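Local atomic coordinates of putative glycosyltransferase (Mannosyltransferase) involved in glycosylating the PBCV-1 major capsid protein (Paramecium bursaria Chlorella virus 1, PDB entry 2P6W), a protein that probably transfers a sugar from a UDP-sugar donor, with manganese bound in its N-terminal GT-A domain, during glycosylation of the viral major capsid protein. Residues 86-91 with 188-193; 176-181 with 193-198. All coordinates share one frame; numbering follows the deposited sequence.

Interaction 1: residues 86-91 with 188-193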
ATOM      1  N   ASN A  86       1.183  12.045  -6.258  1.00 22.92           N
ATOM      2  CA  ASN A  86       0.690  13.252  -6.934  1.00 23.86           C
ATOM      3  C   ASN A  86       1.825  14.278  -7.125  1.00 23.81           C
ATOM      4  O   ASN A  86       2.348  14.796  -6.135  1.00 23.11           O
ATOM      5  CB  ASN A  86      -0.422  13.867  -6.082  1.00 24.12           C
ATOM      6  CG  ASN A  86      -0.956  15.181  -6.644  1.00 26.56           C
ATOM      7  OD1 ASN A  86      -0.654  15.564  -7.776  1.00 27.54           O
ATOM      8  ND2 ASN A  86      -1.745  15.883  -5.839  1.00 27.66           N
ATOM      9  N   PRO A  87       2.204  14.573  -8.386  1.00 24.66           N
ATOM     10  CA  PRO A  87       3.322  15.513  -8.604  1.00 25.42           C
ATOM     11  C   PRO A  87       3.161  16.849  -7.874  1.00 26.00           C
ATOM     12  O   PRO A  87       4.164  17.421  -7.416  1.00 26.40           O
ATOM     13  CB  PRO A  87       3.329  15.714 -10.123  1.00 25.51           C
ATOM     14  CG  PRO A  87       2.722  14.470 -10.670  1.00 26.25           C
ATOM     15  CD  PRO A  87       1.677  14.045  -9.658  1.00 24.46           C
ATOM     16  N   LYS A  88       1.925  17.331  -7.748  1.00 26.93           N
ATOM     17  CA  LYS A  88       1.667  18.630  -7.104  1.00 28.16           C
ATOM     18  C   LYS A  88       2.125  18.622  -5.642  1.00 27.53           C
ATOM     19  O   LYS A  88       2.481  19.677  -5.085  1.00 27.12           O
ATOM     20  CB  LYS A  88       0.178  19.021  -7.194  1.00 28.87           C
ATOM     21  CG  LYS A  88      -0.160  20.329  -6.456  1.00 31.07           C
ATOM     22  CD  LYS A  88      -1.655  20.484  -6.202  1.00 31.00           C
ATOM     23  CE  LYS A  88      -1.957  21.664  -5.272  1.00 33.37           C
ATOM     24  NZ  LYS A  88      -1.318  21.526  -3.924  1.00 36.15           N
ATOM     25  N   ASN A  89       2.144  17.432  -5.041  1.00 26.66           N
ATOM     26  CA  ASN A  89       2.467  17.282  -3.627  1.00 26.06           C
ATOM     27  C   ASN A  89       3.744  16.504  -3.298  1.00 25.96           C
ATOM     28  O   ASN A  89       4.011  16.192  -2.137  1.00 25.95           O
ATOM     29  CB  ASN A  89       1.273  16.704  -2.866  1.00 26.43           C
ATOM     30  CG  ASN A  89       0.246  17.754  -2.543  1.00 28.07           C
ATOM     31  OD1 ASN A  89      -0.956  17.501  -2.563  1.00 30.02           O
ATOM     32  ND2 ASN A  89       0.718  18.968  -2.290  1.00 27.75           N
ATOM     33  N   LYS A  90       4.552  16.226  -4.315  1.00 24.85           N
ATOM     34  CA  LYS A  90       5.745  15.403  -4.135  1.00 25.31           C
ATOM     35  C   LYS A  90       6.787  16.015  -3.188  1.00 25.17           C
ATOM     36  O   LYS A  90       7.598  15.287  -2.612  1.00 24.33           O
ATOM     37  CB  LYS A  90       6.377  15.062  -5.496  1.00 25.11           C
ATOM     38  CG  LYS A  90       7.117  16.237  -6.112  1.00 25.57           C
ATOM     39  CD  LYS A  90       7.887  15.828  -7.376  1.00 25.78           C
ATOM     40  CE  LYS A  90       8.819  16.959  -7.780  1.00 28.38           C
ATOM     41  NZ  LYS A  90       9.417  16.725  -9.122  1.00 30.40           N
ATOM     42  N   ASN A  91       6.760  17.338  -3.010  1.00 24.94           N
ATOM     43  CA  ASN A  91       7.703  17.977  -2.091  1.00 25.39           C
ATOM     44  C   ASN A  91       7.221  18.015  -0.638  1.00 25.41           C
ATOM     45  O   ASN A  91       7.865  18.623   0.226  1.00 25.74           O
ATOM     46  CB  ASN A  91       8.105  19.380  -2.584  1.00 25.57           C
ATOM     47  CG  ASN A  91       8.832  19.341  -3.912  1.00 28.26           C
ATOM     48  OD1 ASN A  91       8.435  20.009  -4.869  1.00 32.37           O
ATOM     49  ND2 ASN A  91       9.900  18.546  -3.980  1.00 28.25           N
ATOM     50  N   VAL A 188      -8.354  14.363  -5.794  1.00 26.96           N
ATOM     51  CA  VAL A 188      -7.126  13.927  -6.481  1.00 27.60           C
ATOM     52  C   VAL A 188      -6.070  15.032  -6.532  1.00 28.24           C
ATOM     53  O   VAL A 188      -4.905  14.794  -6.217  1.00 27.43           O
ATOM     54  CB  VAL A 188      -7.400  13.399  -7.912  1.00 27.81           C
ATOM     55  CG1 VAL A 188      -6.082  13.195  -8.668  1.00 28.22           C
ATOM     56  CG2 VAL A 188      -8.179  12.082  -7.859  1.00 27.09           C
ATOM     57  N   LYS A 189      -6.501  16.239  -6.892  1.00 29.04           N
ATOM     58  CA  LYS A 189      -5.620  17.414  -6.967  1.00 30.22           C
ATOM     59  C   LYS A 189      -4.767  17.647  -5.712  1.00 29.05           C
ATOM     60  O   LYS A 189      -3.613  18.078  -5.816  1.00 29.22           O
ATOM     61  CB  LYS A 189      -6.456  18.676  -7.289  1.00 30.36           C
ATOM     62  CG  LYS A 189      -7.385  19.155  -6.151  1.00 32.50           C
ATOM     63  CD  LYS A 189      -8.293  20.330  -6.560  1.00 32.92           C
ATOM     64  CE  LYS A 189      -9.052  20.876  -5.363  1.00 34.68           C
ATOM     65  NZ  LYS A 189     -10.170  21.794  -5.751  1.00 37.33           N
ATOM     66  N   ASP A 190      -5.340  17.381  -4.541  1.00 28.08           N
ATOM     67  CA  ASP A 190      -4.702  17.712  -3.271  1.00 27.36           C
ATOM     68  C   ASP A 190      -4.153  16.492  -2.550  1.00 25.84           C
ATOM     69  O   ASP A 190      -3.651  16.607  -1.430  1.00 25.48           O
ATOM     70  CB  ASP A 190      -5.687  18.451  -2.359  1.00 28.31           C
ATOM     71  CG  ASP A 190      -5.971  19.870  -2.833  1.00 31.63           C
ATOM     72  OD1 ASP A 190      -5.093  20.488  -3.487  1.00 32.81           O
ATOM     73  OD2 ASP A 190      -7.080  20.357  -2.545  1.00 35.88           O
ATOM     74  N   ALA A 191      -4.252  15.321  -3.187  1.00 24.09           N
ATOM     75  CA  ALA A 191      -3.812  14.084  -2.539  1.00 23.17           C
ATOM     76  C   ALA A 191      -2.289  13.980  -2.516  1.00 22.53           C
ATOM     77  O   ALA A 191      -1.608  14.680  -3.261  1.00 23.41           O
ATOM     78  CB  ALA A 191      -4.410  12.874  -3.265  1.00 23.52           C
ATOM     79  N   LEU A 192      -1.765  13.106  -1.662  1.00 21.67           N
ATOM     80  CA  LEU A 192      -0.380  12.685  -1.772  1.00 21.21           C
ATOM     81  C   LEU A 192      -0.342  11.404  -2.608  1.00 21.02           C
ATOM     82  O   LEU A 192       0.349  11.356  -3.624  1.00 21.86           O
ATOM     83  CB  LEU A 192       0.236  12.419  -0.401  1.00 20.99           C
ATOM     84  CG  LEU A 192       1.674  11.882  -0.449  1.00 21.09           C
ATOM     85  CD1 LEU A 192       2.623  12.872  -1.166  1.00 21.05           C
ATOM     86  CD2 LEU A 192       2.135  11.585   1.008  1.00 21.10           C
ATOM     87  N   PHE A 193      -1.073  10.374  -2.161  1.00 20.38           N
ATOM     88  CA  PHE A 193      -1.128   9.083  -2.879  1.00 21.51           C
ATOM     89  C   PHE A 193      -2.445   8.915  -3.635  1.00 21.32           C
ATOM     90  O   PHE A 193      -3.522   8.935  -3.042  1.00 21.57           O
ATOM     91  CB  PHE A 193      -0.931   7.913  -1.896  1.00 20.96           C
ATOM     92  CG  PHE A 193       0.404   7.939  -1.202  1.00 20.93           C
ATOM     93  CD1 PHE A 193       1.572   8.125  -1.935  1.00 22.35           C
ATOM     94  CD2 PHE A 193       0.496   7.788   0.183  1.00 19.11           C
ATOM     95  CE1 PHE A 193       2.827   8.154  -1.310  1.00 22.89           C
ATOM     96  CE2 PHE A 193       1.725   7.810   0.807  1.00 19.88           C
ATOM     97  CZ  PHE A 193       2.898   8.002   0.059  1.00 21.35           C
TER
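Asn86 and Leu192 bring the two backbones together, the N-H of Asn86 pointing nearly straight (168°) at the carbonyl O of Leu192, with N and O 2.8 Å apart. The side chain of Asn86 then reaches across to the 188-193 loop. With CG anti to the backbone N (chi1 176°), its ND2 is gripped by two backbone carbonyls, both close to the amide plane: Ala191 O at 2.8 Å, and Lys189 O at 2.9 Å, which receives the N-H from above its own carbonyl plane. The other end of the amide, OD1, accepts the backbone N of Lys88 at 3.1 Å. This is an Asx turn, built where the chain leaves strand 83-85 of the small three-stranded sheet, and it ties that exit to the loop entering the neighbouring strand 193-195. Bonds at both ends of the amide fix its rotation. The Lys88 chain passes the Lys189 carbonyl, its CD 3.1 Å from Lys189 O, and the bend at its last torsion (chi4 -60°) leaves NZ in a long salt bridge, 3.9 Å, with OD1 of Asp190, the two side chains pointing the same way. On the buried side, Leu192 CD1 packs 3.7 Å from Asn89 O, while Tyr32 and Phe97 also touch the Leu192 side chain.

Interaction 2: residues 176-181 with 193-198; sequences TLNCIV and FVHMCG. With MN (manganese (II) ion), chain B.
Phe193 opens a short parallel pairing with strand 179-180, one edge of the small three-stranded sheet in this GT-A domain; 83-85 forms the other edge. Its N-H goes to Thr176 O and its carbonyl accepts from Cys179 N. The phenyl ring, swung beside its backbone N (chi1 -62°), crosses Leu177 obliquely, CD2 to CD2 at 3.7 Å. Leu177 O lies in the ring plane at the edge and has no hydrogen-bonding partner in the model. Val194 pairs with Cys179, both side chains on one face of the sheet; Val194 CG1 comes 3.8 Å from Cys179 O. His195 turns to the opposite face with Ile180. Its backbone N bonds to Cys179 O, which is approached from above the carbonyl plane, and its O receives the N-H of Val181. His195 NE2 binds the manganese ion at 2.3 Å, joining Asp80 and Asp82 of the DxD motif, while ND1, the other ring nitrogen, donates to an in-plane lone pair of Asn178 OD1, 2.7 Å away; with a bond on each nitrogen, the ring's rotation is fixed. At Met196, the centre of an inverse gamma turn, the chain leaves the strand, and Val181 CG1 packs 3.7 Å from Met196 CA. Cys197, which binds UDP in another structure of this protein, sets CB over the centre of the imidazole and 4.0 Å from Ile180 CG2.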
ATOM      1  N   THR A 176      -6.420  11.963   1.177  1.00 21.85           N
ATOM      2  CA  THR A 176      -5.062  12.342   0.792  1.00 21.85           C
ATOM      3  C   THR A 176      -4.116  11.153   0.646  1.00 21.21           C
ATOM      4  O   THR A 176      -3.166  11.237  -0.146  1.00 21.44           O
ATOM      5  CB  THR A 176      -4.424  13.328   1.776  1.00 22.26           C
ATOM      6  OG1 THR A 176      -4.393  12.742   3.080  1.00 23.00           O
ATOM      7  CG2 THR A 176      -5.214  14.649   1.808  1.00 21.07           C
ATOM      8  N   LEU A 177      -4.347  10.077   1.409  1.00 20.42           N
ATOM      9  CA  LEU A 177      -3.381   8.969   1.443  1.00 20.62           C
ATOM     10  C   LEU A 177      -3.787   7.675   0.712  1.00 19.90           C
ATOM     11  O   LEU A 177      -2.960   6.789   0.517  1.00 20.20           O
ATOM     12  CB  LEU A 177      -2.933   8.660   2.874  1.00 20.26           C
ATOM     13  CG  LEU A 177      -2.130   9.815   3.503  1.00 21.67           C
ATOM     14  CD1 LEU A 177      -2.043   9.652   4.999  1.00 23.58           C
ATOM     15  CD2 LEU A 177      -0.711   9.947   2.907  1.00 22.93           C
ATOM     16  N   ASN A 178      -5.051   7.564   0.329  1.00 19.49           N
ATOM     17  CA  ASN A 178      -5.469   6.436  -0.511  1.00 19.89           C
ATOM     18  C   ASN A 178      -6.593   6.959  -1.389  1.00 20.40           C
ATOM     19  O   ASN A 178      -7.744   6.531  -1.297  1.00 19.96           O
ATOM     20  CB  ASN A 178      -5.894   5.237   0.339  1.00 20.92           C
ATOM     21  CG  ASN A 178      -6.060   3.962  -0.481  1.00 19.44           C
ATOM     22  OD1 ASN A 178      -6.057   3.984  -1.722  1.00 20.19           O
ATOM     23  ND2 ASN A 178      -6.189   2.821   0.213  1.00 22.02           N
ATOM     24  N   CYS A 179      -6.237   7.945  -2.214  1.00 19.83           N
ATOM     25  CA  CYS A 179      -7.242   8.705  -2.936  1.00 20.65           C
ATOM     26  C   CYS A 179      -7.626   8.002  -4.229  1.00 21.01           C
ATOM     27  O   CYS A 179      -7.029   8.220  -5.296  1.00 21.73           O
ATOM     28  CB  CYS A 179      -6.749  10.135  -3.180  1.00 19.58           C
ATOM     29  SG  CYS A 179      -8.074  11.146  -3.861  1.00 22.67           S
ATOM     30  N   ILE A 180      -8.618   7.117  -4.111  1.00 21.84           N
ATOM     31  CA  ILE A 180      -9.135   6.353  -5.243  1.00 22.33           C
ATOM     32  C   ILE A 180      -9.673   7.304  -6.315  1.00 22.75           C
ATOM     33  O   ILE A 180     -10.522   8.160  -6.035  1.00 22.32           O
ATOM     34  CB  ILE A 180     -10.213   5.350  -4.767  1.00 22.21           C
ATOM     35  CG1 ILE A 180      -9.576   4.279  -3.859  1.00 22.47           C
ATOM     36  CG2 ILE A 180     -10.920   4.706  -5.957  1.00 22.42           C
ATOM     37  CD1 ILE A 180     -10.578   3.372  -3.163  1.00 23.87           C
ATOM     38  N   VAL A 181      -9.139   7.190  -7.534  1.00 22.74           N
ATOM     39  CA  VAL A 181      -9.399   8.199  -8.556  1.00 23.38           C
ATOM     40  C   VAL A 181     -10.866   8.305  -8.942  1.00 22.74           C
ATOM     41  O   VAL A 181     -11.399   9.399  -9.008  1.00 23.41           O
ATOM     42  CB  VAL A 181      -8.545   8.001  -9.816  1.00 23.57           C
ATOM     43  CG1 VAL A 181      -8.481   6.565 -10.195  1.00 26.57           C
ATOM     44  CG2 VAL A 181      -9.086   8.833 -10.979  1.00 24.49           C
ATOM     45  N   PHE A 193      -1.073  10.374  -2.161  1.00 20.38           N
ATOM     46  CA  PHE A 193      -1.128   9.083  -2.879  1.00 21.51           C
ATOM     47  C   PHE A 193      -2.445   8.915  -3.635  1.00 21.32           C
ATOM     48  O   PHE A 193      -3.522   8.935  -3.042  1.00 21.57           O
ATOM     49  CB  PHE A 193      -0.931   7.913  -1.896  1.00 20.96           C
ATOM     50  CG  PHE A 193       0.404   7.939  -1.202  1.00 20.93           C
ATOM     51  CD1 PHE A 193       1.572   8.125  -1.935  1.00 22.35           C
ATOM     52  CD2 PHE A 193       0.496   7.788   0.183  1.00 19.11           C
ATOM     53  CE1 PHE A 193       2.827   8.154  -1.310  1.00 22.89           C
ATOM     54  CE2 PHE A 193       1.725   7.810   0.807  1.00 19.88           C
ATOM     55  CZ  PHE A 193       2.898   8.002   0.059  1.00 21.35           C
ATOM     56  N   VAL A 194      -2.336   8.766  -4.955  1.00 22.13           N
ATOM     57  CA  VAL A 194      -3.495   8.655  -5.817  1.00 22.32           C
ATOM     58  C   VAL A 194      -3.610   7.190  -6.256  1.00 22.49           C
ATOM     59  O   VAL A 194      -2.642   6.595  -6.723  1.00 22.51           O
ATOM     60  CB  VAL A 194      -3.364   9.575  -7.048  1.00 22.88           C
ATOM     61  CG1 VAL A 194      -4.568   9.404  -7.970  1.00 23.57           C
ATOM     62  CG2 VAL A 194      -3.220  11.039  -6.615  1.00 23.90           C
ATOM     63  N   HIS A 195      -4.790   6.598  -6.117  1.00 21.71           N
ATOM     64  CA  HIS A 195      -4.908   5.158  -6.277  1.00 21.47           C
ATOM     65  C   HIS A 195      -5.810   4.817  -7.477  1.00 20.85           C
ATOM     66  O   HIS A 195      -6.994   5.104  -7.465  1.00 20.66           O
ATOM     67  CB  HIS A 195      -5.431   4.552  -4.970  1.00 21.33           C
ATOM     68  CG  HIS A 195      -5.572   3.061  -4.985  1.00 21.72           C
ATOM     69  ND1 HIS A 195      -6.094   2.358  -3.914  1.00 20.37           N
ATOM     70  CD2 HIS A 195      -5.251   2.135  -5.926  1.00 21.94           C
ATOM     71  CE1 HIS A 195      -6.087   1.063  -4.199  1.00 21.70           C
ATOM     72  NE2 HIS A 195      -5.589   0.902  -5.416  1.00 22.57           N
ATOM     73  N   MET A 196      -5.215   4.275  -8.534  1.00 20.61           N
ATOM     74  CA  MET A 196      -5.983   3.889  -9.728  1.00 21.07           C
ATOM     75  C   MET A 196      -6.665   2.534  -9.529  1.00 22.02           C
ATOM     76  O   MET A 196      -6.403   1.571 -10.252  1.00 23.11           O
ATOM     77  CB  MET A 196      -5.066   3.868 -10.960  1.00 21.10           C
ATOM     78  CG  MET A 196      -4.366   5.196 -11.264  1.00 21.99           C
ATOM     79  SD  MET A 196      -3.253   5.023 -12.693  1.00 21.82           S
ATOM     80  CE  MET A 196      -2.044   3.870 -12.033  1.00 22.66           C
ATOM     81  N   CYS A 197      -7.576   2.482  -8.567  1.00 22.21           N
ATOM     82  CA  CYS A 197      -8.160   1.229  -8.119  1.00 22.50           C
ATOM     83  C   CYS A 197      -9.228   0.712  -9.079  1.00 23.13           C
ATOM     84  O   CYS A 197     -10.063   1.486  -9.553  1.00 24.44           O
ATOM     85  CB  CYS A 197      -8.760   1.457  -6.738  1.00 21.47           C
ATOM     86  SG  CYS A 197      -9.315  -0.014  -5.893  1.00 24.20           S
ATOM     87  N   GLY A 198      -9.168  -0.584  -9.395  1.00 23.89           N
ATOM     88  CA  GLY A 198     -10.249  -1.264 -10.120  1.00 24.39           C
ATOM     89  C   GLY A 198     -10.263  -1.082 -11.623  1.00 25.14           C
ATOM     90  O   GLY A 198     -11.168  -1.589 -12.306  1.00 26.76           O
TER
HETATM   91 MN    MN B 214      -4.855  -1.164  -6.170  1.00 22.11          MN

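How the interactions relate
The two contacts lie side by side, their centres about 11 Å apart: interaction 2 lies within the small three-stranded sheet, in which strand 193-195 runs between 83-85 and 179-180, and interaction 1 in the loops at its end. Their segments alternate along the chain: 86-91, 176-181, 188-193 and 193-198, with Phe193 common to both. Interaction 1 holds the loop leading into the central strand against the exit of 83-85; interaction 2 pairs that strand with 179-180 and carries it on to the manganese site. They also meet directly, since Leu192 N probably bonds to Thr176 O and the CB atoms of Ala191 and Cys179 pack together. The central strand thus connects a peripheral loop junction with the metal and nucleotide site.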